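Local coordinates for CCMAN5 (Cellulosimicrobium cellulans, PDB 2XSG), which acts as a family 92 alpha-mannosidase, hydrolysing mannosidic bonds, and enables mannose-6-phosphate modification of human lysosomal enzymes produced in yeast, at residues A663-M666 with S667-V671; Y312-L315 with Y316-F319; F360-I363 with A364-D367. All blocks are in the same frame, centred on the assembly; numbering follows the deposited sequence.

Contact 1: residues A663-M666 with S667-V671; sequences AGTM and STMFV
G664 and T668 are tied together twice at the start of helix 665-675. The backbone amide donates from T668 N to G664 O at 2.9 Å, and the hydroxyl adds a shorter bond, T668 OG1 to G664 O at 2.6 Å. The two donors reach this carbonyl oxygen from opposite faces of its plane, the hydroxyl standing 38° out of it. Threonine suits the place because its OG1 is turned beside its own backbone N (chi1 -54°), back toward the preceding turn. A valine here would probably leave G664 O without its second donor, held by the amide alone. G664 is the N-cap, and its positive phi (79°) favours glycine. The helix starts just past the calcium ligand D662, whose carbonyl oxygen bonds T665 OG1, and belongs to the catalytic domain, an (alpha/alpha)6 barrel in this family. Regular helical bonds continue the turn: M669 N to T665 O at 2.9 Å and F670 N to M666 O at 3.1 Å. M669 bends its flexible chain so that CG makes van der Waals contact with T665 O at 3.3 Å and apolar contact with T665 CG2 at 4.3 Å; L592 and Y615 also touch this methionine.

Contact 2: residues Y312-L315 with Y316-F319; sequences YTHL and YRMF
The ring of F319 turns an edge to L315 O, which lies in the ring plane 3.3 Å from F319 CD2. Y316 has a similar neighbour one turn back, T313 O, in plane at the edge of its ring, with Y316 CB approaching T313 O to 3.3 Å; beyond the segments its ring meets W286 with the planes about 45° apart. The imidazole of H314 receives R317 CG obliquely, and Y648 packs against it edge-to-face.

Apolar contact centres on L315. Its CG is trans to N (chi1 -168°), which carries CD1 onward to the next turn. There L315 CD1 meets M318 CE at 3.8 Å and F319 CE2 at 4.0 Å. The leucine and phenylalanine run alongside each other in the same direction, whereas the methionine, extended until its last bend, crosses the leucine at a slant. R317 CG lies 3.3 Å from T313 O, and the chain bends there before reaching out with its guanidinium, NH1 to the carbonyl of M27 and NH2 to that of V17, a use for a long side chain with several donors.

Backbone bonds run from Y316 N to Y312 O and from R317 N to T313 O. M318 N then divides itself between H314 O at 2.9 Å and, weakly, L315 O at 3.1 Å. Such sharing between the fourth and third preceding carbonyls is common in the last turn of an alpha-helix, here the buried C-terminal turn of helix 306-318 in the catalytic domain.

Contact 3: residues F360-I363 with A364-D367; sequences FSVI and AYID
F360 O accepts the amide of A364 in a regular helical bond, A364 N to F360 O 2.9 Å. At S361 the pattern breaks: its carbonyl oxygen is buried without a polar partner, and the methyl of A364 lies beside it, A364 CB to S361 O 3.4 Å. The small alanine fits closely here. The amide that might have served S361 goes to V362 instead, Y365 N to V362 O 2.9 Å, arriving 56° out of the carbonyl plane; a weak bond from I366 N joins it. V362 O also sits over one face of the Y365 ring, 3.7 Å above its plane and off-centre. Tyrosine CG is wedged between its backbone N and carbonyl carbon (chi1 75°), which lays the ring alongside V362, where V362 CG1 touches Y365 CZ at 4.0 Å. The same CG1 methyl meets CD1 of I366. I363 O takes two bonds, from I366 N and from D367 N, the latter 2.8 Å and nearly straight (171°). D367 leaves helical geometry to N-cap helix 368-387, its OD1 making a weak bond to L370 N. Helix 353-366 packs F360, I363 and A364 on Y371 of helix 368-387, V362 and Y365 on helix 665-675, and I363 and I366 on M318 of helix 306-318, while Y365 OH bonds L677 O of strand 677-678 and its ring meets F687 of strand 686-689 edge-to-face.

How the contacts relate
Three helices meet here, with helix 665-675 of contact 1 touching both others. Toward contact 2, centres about 8 Å apart, S667 OG and H314 ND1 probably form a hydrogen bond at 2.9 Å. Toward contact 3, centres about 11 Å apart, T668 CG2 packs on V362 CB at 3.6 Å. Contacts 2 and 3 join directly through M318 SD and I366 CD1, 3.8 Å apart, although their centres are about 13 Å apart. The calcium ion, held by N588, E589 and D662, is about 5 Å from the M666 side chain but about 14 Å from that of F360. A bound buffer molecule, bis-tris propane, lies about 9 Å from the T665 side chain and 13 Å from F360's.

Contact 1: residues A663-M666 with S667-V671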
loop_
_atom_site.group_PDB
_atom_site.type_symbol
_atom_site.label_atom_id
_atom_site.label_comp_id
_atom_site.label_asym_id
_atom_site.label_seq_id
_atom_site.Cartn_x
_atom_site.Cartn_y
_atom_site.Cartn_z
ATOM N N ALA A 663 0.123 -1.757 1.383
ATOM C CA ALA A 663 -0.662 -0.564 1.036
ATOM C C ALA A 663 -0.259 0.017 -0.326
ATOM O O ALA A 663 -0.205 1.245 -0.507
ATOM C CB ALA A 663 -0.517 0.509 2.147
ATOM N N GLY A 664 0.033 -0.866 -1.272
ATOM C CA GLY A 664 0.343 -0.478 -2.637
ATOM C C GLY A 664 1.758 0.028 -2.863
ATOM O O GLY A 664 2.038 0.594 -3.921
ATOM N N THR A 665 2.655 -0.170 -1.892
ATOM C CA THR A 665 4.046 0.301 -2.059
ATOM C C THR A 665 4.783 -0.392 -3.210
ATOM O O THR A 665 5.367 0.272 -4.076
ATOM C CB THR A 665 4.885 0.153 -0.779
ATOM O OG1 THR A 665 4.212 0.809 0.296
ATOM C CG2 THR A 665 6.297 0.787 -0.975
ATOM N N MET A 666 4.787 -1.721 -3.210
ATOM C CA MET A 666 5.490 -2.443 -4.268
ATOM C C MET A 666 4.922 -2.060 -5.654
ATOM O O MET A 666 5.696 -1.803 -6.587
ATOM C CB MET A 666 5.513 -3.952 -4.009
ATOM C CG MET A 666 6.355 -4.358 -2.777
ATOM S SD MET A 666 7.981 -3.522 -2.741
ATOM C CE MET A 666 8.826 -4.503 -1.493
ATOM N N SER A 667 3.594 -1.959 -5.760
ATOM C CA SER A 667 2.927 -1.486 -6.996
ATOM C C SER A 667 3.367 -0.082 -7.410
ATOM O O SER A 667 3.635 0.164 -8.592
ATOM C CB SER A 667 1.406 -1.493 -6.850
ATOM O OG SER A 667 0.915 -2.802 -6.624
ATOM N N THR A 668 3.414 0.831 -6.430
ATOM C CA THR A 668 3.830 2.212 -6.651
ATOM C C THR A 668 5.290 2.308 -7.110
ATOM O O THR A 668 5.605 3.078 -8.002
ATOM C CB THR A 668 3.612 3.065 -5.394
ATOM O OG1 THR A 668 2.255 2.941 -4.967
ATOM C CG2 THR A 668 3.882 4.517 -5.679
ATOM N N MET A 669 6.176 1.507 -6.520
ATOM C CA MET A 669 7.552 1.430 -7.029
ATOM C C MET A 669 7.633 0.915 -8.465
ATOM O O MET A 669 8.485 1.354 -9.242
ATOM C CB MET A 669 8.444 0.614 -6.094
ATOM C CG MET A 669 8.473 1.130 -4.664
ATOM S SD MET A 669 8.908 2.885 -4.448
ATOM C CE MET A 669 7.328 3.672 -4.162
ATOM N N PHE A 670 6.756 -0.012 -8.830
ATOM C CA PHE A 670 6.714 -0.477 -10.221
ATOM C C PHE A 670 6.338 0.664 -11.164
ATOM O O PHE A 670 6.971 0.857 -12.203
ATOM C CB PHE A 670 5.736 -1.639 -10.402
ATOM C CG PHE A 670 5.722 -2.197 -11.803
ATOM C CD1 PHE A 670 4.997 -1.559 -12.814
ATOM C CD2 PHE A 670 6.441 -3.345 -12.115
ATOM C CE1 PHE A 670 5.009 -2.063 -14.115
ATOM C CE2 PHE A 670 6.452 -3.851 -13.424
ATOM C CZ PHE A 670 5.727 -3.219 -14.412
ATOM N N VAL A 671 5.283 1.399 -10.821
ATOM C CA VAL A 671 4.905 2.560 -11.619
ATOM C C VAL A 671 6.095 3.518 -11.773
ATOM O O VAL A 671 6.381 3.981 -12.874
ATOM C CB VAL A 671 3.715 3.280 -10.992
ATOM C CG1 VAL A 671 3.551 4.708 -11.591
ATOM C CG2 VAL A 671 2.445 2.451 -11.198
#

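Contact 2: residues Y312-L315 with Y316-F319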
loop_
_atom_site.group_PDB
_atom_site.type_symbol
_atom_site.label_atom_id
_atom_site.label_comp_id
_atom_site.label_asym_id
_atom_site.label_seq_id
_atom_site.Cartn_x
_atom_site.Cartn_y
_atom_site.Cartn_z
ATOM N N TYR A 312 -0.676 -0.925 -15.691
ATOM C CA TYR A 312 -2.010 -0.433 -15.317
ATOM C C TYR A 312 -2.595 -1.134 -14.080
ATOM O O TYR A 312 -3.328 -0.514 -13.302
ATOM C CB TYR A 312 -2.988 -0.374 -16.509
ATOM C CG TYR A 312 -2.674 0.821 -17.402
ATOM C CD1 TYR A 312 -2.951 2.138 -16.976
ATOM C CD2 TYR A 312 -2.068 0.649 -18.636
ATOM C CE1 TYR A 312 -2.634 3.228 -17.771
ATOM C CE2 TYR A 312 -1.746 1.730 -19.443
ATOM C CZ TYR A 312 -2.019 3.024 -18.993
ATOM O OH TYR A 312 -1.702 4.089 -19.788
ATOM N N THR A 313 -2.254 -2.407 -13.911
ATOM C CA THR A 313 -2.626 -3.165 -12.729
ATOM C C THR A 313 -1.989 -2.521 -11.487
ATOM O O THR A 313 -2.655 -2.335 -10.462
ATOM C CB THR A 313 -2.202 -4.648 -12.853
ATOM O OG1 THR A 313 -2.876 -5.258 -13.971
ATOM C CG2 THR A 313 -2.515 -5.420 -11.558
ATOM N N HIS A 314 -0.710 -2.171 -11.585
ATOM C CA HIS A 314 -0.022 -1.561 -10.449
ATOM C C HIS A 314 -0.381 -0.084 -10.264
ATOM O O HIS A 314 -0.391 0.424 -9.124
ATOM C CB HIS A 314 1.493 -1.797 -10.499
ATOM C CG HIS A 314 1.865 -3.239 -10.345
ATOM N ND1 HIS A 314 1.468 -3.994 -9.265
ATOM C CD2 HIS A 314 2.570 -4.073 -11.146
ATOM C CE1 HIS A 314 1.917 -5.226 -9.398
ATOM N NE2 HIS A 314 2.601 -5.297 -10.524
ATOM N N LEU A 315 -0.704 0.611 -11.355
ATOM C CA LEU A 315 -1.273 1.948 -11.195
ATOM C C LEU A 315 -2.599 1.852 -10.406
ATOM O O LEU A 315 -2.854 2.650 -9.473
ATOM C CB LEU A 315 -1.477 2.647 -12.543
ATOM C CG LEU A 315 -1.792 4.147 -12.561
ATOM C CD1 LEU A 315 -0.646 4.995 -11.972
ATOM C CD2 LEU A 315 -2.132 4.635 -13.967
ATOM N N TYR A 316 -3.429 0.869 -10.759
ATOM C CA TYR A 316 -4.672 0.614 -10.019
ATOM C C TYR A 316 -4.386 0.422 -8.511
ATOM O O TYR A 316 -5.026 1.025 -7.674
ATOM C CB TYR A 316 -5.417 -0.573 -10.639
ATOM C CG TYR A 316 -6.499 -1.202 -9.785
ATOM C CD1 TYR A 316 -7.802 -0.688 -9.765
ATOM C CD2 TYR A 316 -6.226 -2.325 -9.012
ATOM C CE1 TYR A 316 -8.804 -1.280 -8.970
ATOM C CE2 TYR A 316 -7.211 -2.914 -8.220
ATOM C CZ TYR A 316 -8.497 -2.392 -8.205
ATOM O OH TYR A 316 -9.472 -2.987 -7.423
ATOM N N ARG A 317 -3.388 -0.394 -8.197
ATOM C CA ARG A 317 -3.009 -0.683 -6.812
ATOM C C ARG A 317 -2.458 0.547 -6.075
ATOM O O ARG A 317 -2.568 0.635 -4.850
ATOM C CB ARG A 317 -1.961 -1.794 -6.779
ATOM C CG ARG A 317 -2.409 -3.157 -7.292
ATOM C CD ARG A 317 -3.535 -3.709 -6.450
ATOM N NE ARG A 317 -3.806 -5.104 -6.762
ATOM C CZ ARG A 317 -4.933 -5.748 -6.458
ATOM N NH1 ARG A 317 -5.924 -5.125 -5.829
ATOM N NH2 ARG A 317 -5.067 -7.021 -6.796
ATOM N N MET A 318 -1.858 1.479 -6.815
ATOM C CA MET A 318 -1.330 2.719 -6.233
ATOM C C MET A 318 -2.408 3.650 -5.649
ATOM O O MET A 318 -2.126 4.416 -4.726
ATOM C CB MET A 318 -0.458 3.476 -7.245
ATOM C CG MET A 318 0.037 4.840 -6.739
ATOM S SD MET A 318 0.975 5.731 -8.014
ATOM C CE MET A 318 1.554 4.348 -8.902
ATOM N N PHE A 319 -3.629 3.559 -6.174
ATOM C CA PHE A 319 -4.762 4.360 -5.695
ATOM C C PHE A 319 -5.704 3.543 -4.779
ATOM O O PHE A 319 -6.879 3.358 -5.096
ATOM C CB PHE A 319 -5.546 4.946 -6.897
ATOM C CG PHE A 319 -4.798 6.025 -7.651
ATOM C CD1 PHE A 319 -4.999 7.373 -7.348
ATOM C CD2 PHE A 319 -3.905 5.699 -8.660
ATOM C CE1 PHE A 319 -4.307 8.393 -8.048
ATOM C CE2 PHE A 319 -3.198 6.694 -9.364
ATOM C CZ PHE A 319 -3.398 8.037 -9.061
#

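Contact 3: residues F360-I363 with A364-D367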
loop_
_atom_site.group_PDB
_atom_site.type_symbol
_atom_site.label_atom_id
_atom_site.label_comp_id
_atom_site.label_asym_id
_atom_site.label_seq_id
_atom_site.Cartn_x
_atom_site.Cartn_y
_atom_site.Cartn_z
ATOM N N PHE A 360 4.366 7.952 -1.356
ATOM C CA PHE A 360 3.748 9.260 -1.423
ATOM C C PHE A 360 4.520 10.174 -2.363
ATOM O O PHE A 360 3.909 10.951 -3.105
ATOM C CB PHE A 360 3.625 9.892 -0.026
ATOM C CG PHE A 360 2.712 9.122 0.902
ATOM C CD1 PHE A 360 1.336 9.276 0.828
ATOM C CD2 PHE A 360 3.232 8.228 1.824
ATOM C CE1 PHE A 360 0.482 8.552 1.659
ATOM C CE2 PHE A 360 2.380 7.510 2.686
ATOM C CZ PHE A 360 1.007 7.684 2.598
ATOM N N SER A 361 5.852 10.069 -2.356
ATOM C CA SER A 361 6.673 10.905 -3.228
ATOM C C SER A 361 6.318 10.693 -4.705
ATOM O O SER A 361 6.422 11.634 -5.509
ATOM C CB SER A 361 8.156 10.642 -3.024
ATOM O OG SER A 361 8.579 10.753 -1.664
ATOM N N VAL A 362 5.927 9.467 -5.051
ATOM C CA VAL A 362 5.501 9.103 -6.415
ATOM C C VAL A 362 4.073 9.575 -6.710
ATOM O O VAL A 362 3.813 10.152 -7.769
ATOM C CB VAL A 362 5.597 7.570 -6.661
ATOM C CG1 VAL A 362 5.247 7.214 -8.125
ATOM C CG2 VAL A 362 6.994 7.017 -6.291
ATOM N N ILE A 363 3.145 9.316 -5.785
ATOM C CA ILE A 363 1.801 9.887 -5.866
ATOM C C ILE A 363 1.870 11.389 -6.180
ATOM O O ILE A 363 1.125 11.879 -7.036
ATOM C CB ILE A 363 0.965 9.641 -4.577
ATOM C CG1 ILE A 363 0.633 8.158 -4.415
ATOM C CG2 ILE A 363 -0.340 10.444 -4.620
ATOM C CD1 ILE A 363 0.046 7.824 -3.043
ATOM N N ALA A 364 2.779 12.103 -5.517
ATOM C CA ALA A 364 2.977 13.540 -5.794
ATOM C C ALA A 364 3.103 13.880 -7.284
ATOM O O ALA A 364 2.549 14.881 -7.732
ATOM C CB ALA A 364 4.167 14.097 -5.022
ATOM N N TYR A 365 3.799 13.058 -8.067
ATOM C CA TYR A 365 3.938 13.415 -9.487
ATOM C C TYR A 365 2.894 12.790 -10.425
ATOM O O TYR A 365 2.820 13.145 -11.609
ATOM C CB TYR A 365 5.394 13.312 -9.989
ATOM C CG TYR A 365 5.975 11.931 -10.248
ATOM C CD1 TYR A 365 5.449 11.102 -11.227
ATOM C CD2 TYR A 365 7.120 11.498 -9.561
ATOM C CE1 TYR A 365 6.013 9.851 -11.490
ATOM C CE2 TYR A 365 7.701 10.269 -9.822
ATOM C CZ TYR A 365 7.131 9.440 -10.794
ATOM O OH TYR A 365 7.690 8.208 -11.066
ATOM N N ILE A 366 2.060 11.897 -9.887
ATOM C CA ILE A 366 0.996 11.288 -10.684
ATOM C C ILE A 366 -0.363 11.972 -10.451
ATOM O O ILE A 366 -1.094 12.230 -11.412
ATOM C CB ILE A 366 0.954 9.753 -10.510
ATOM C CG1 ILE A 366 2.164 9.143 -11.244
ATOM C CG2 ILE A 366 -0.345 9.157 -11.098
ATOM C CD1 ILE A 366 2.446 7.718 -10.913
ATOM N N ASP A 367 -0.665 12.289 -9.188
ATOM C CA ASP A 367 -1.902 12.965 -8.809
ATOM C C ASP A 367 -1.618 13.976 -7.695
ATOM O O ASP A 367 -1.849 13.691 -6.511
ATOM C CB ASP A 367 -2.954 11.942 -8.372
ATOM C CG ASP A 367 -4.346 12.543 -8.234
ATOM O OD1 ASP A 367 -4.494 13.785 -8.170
ATOM O OD2 ASP A 367 -5.305 11.751 -8.191
#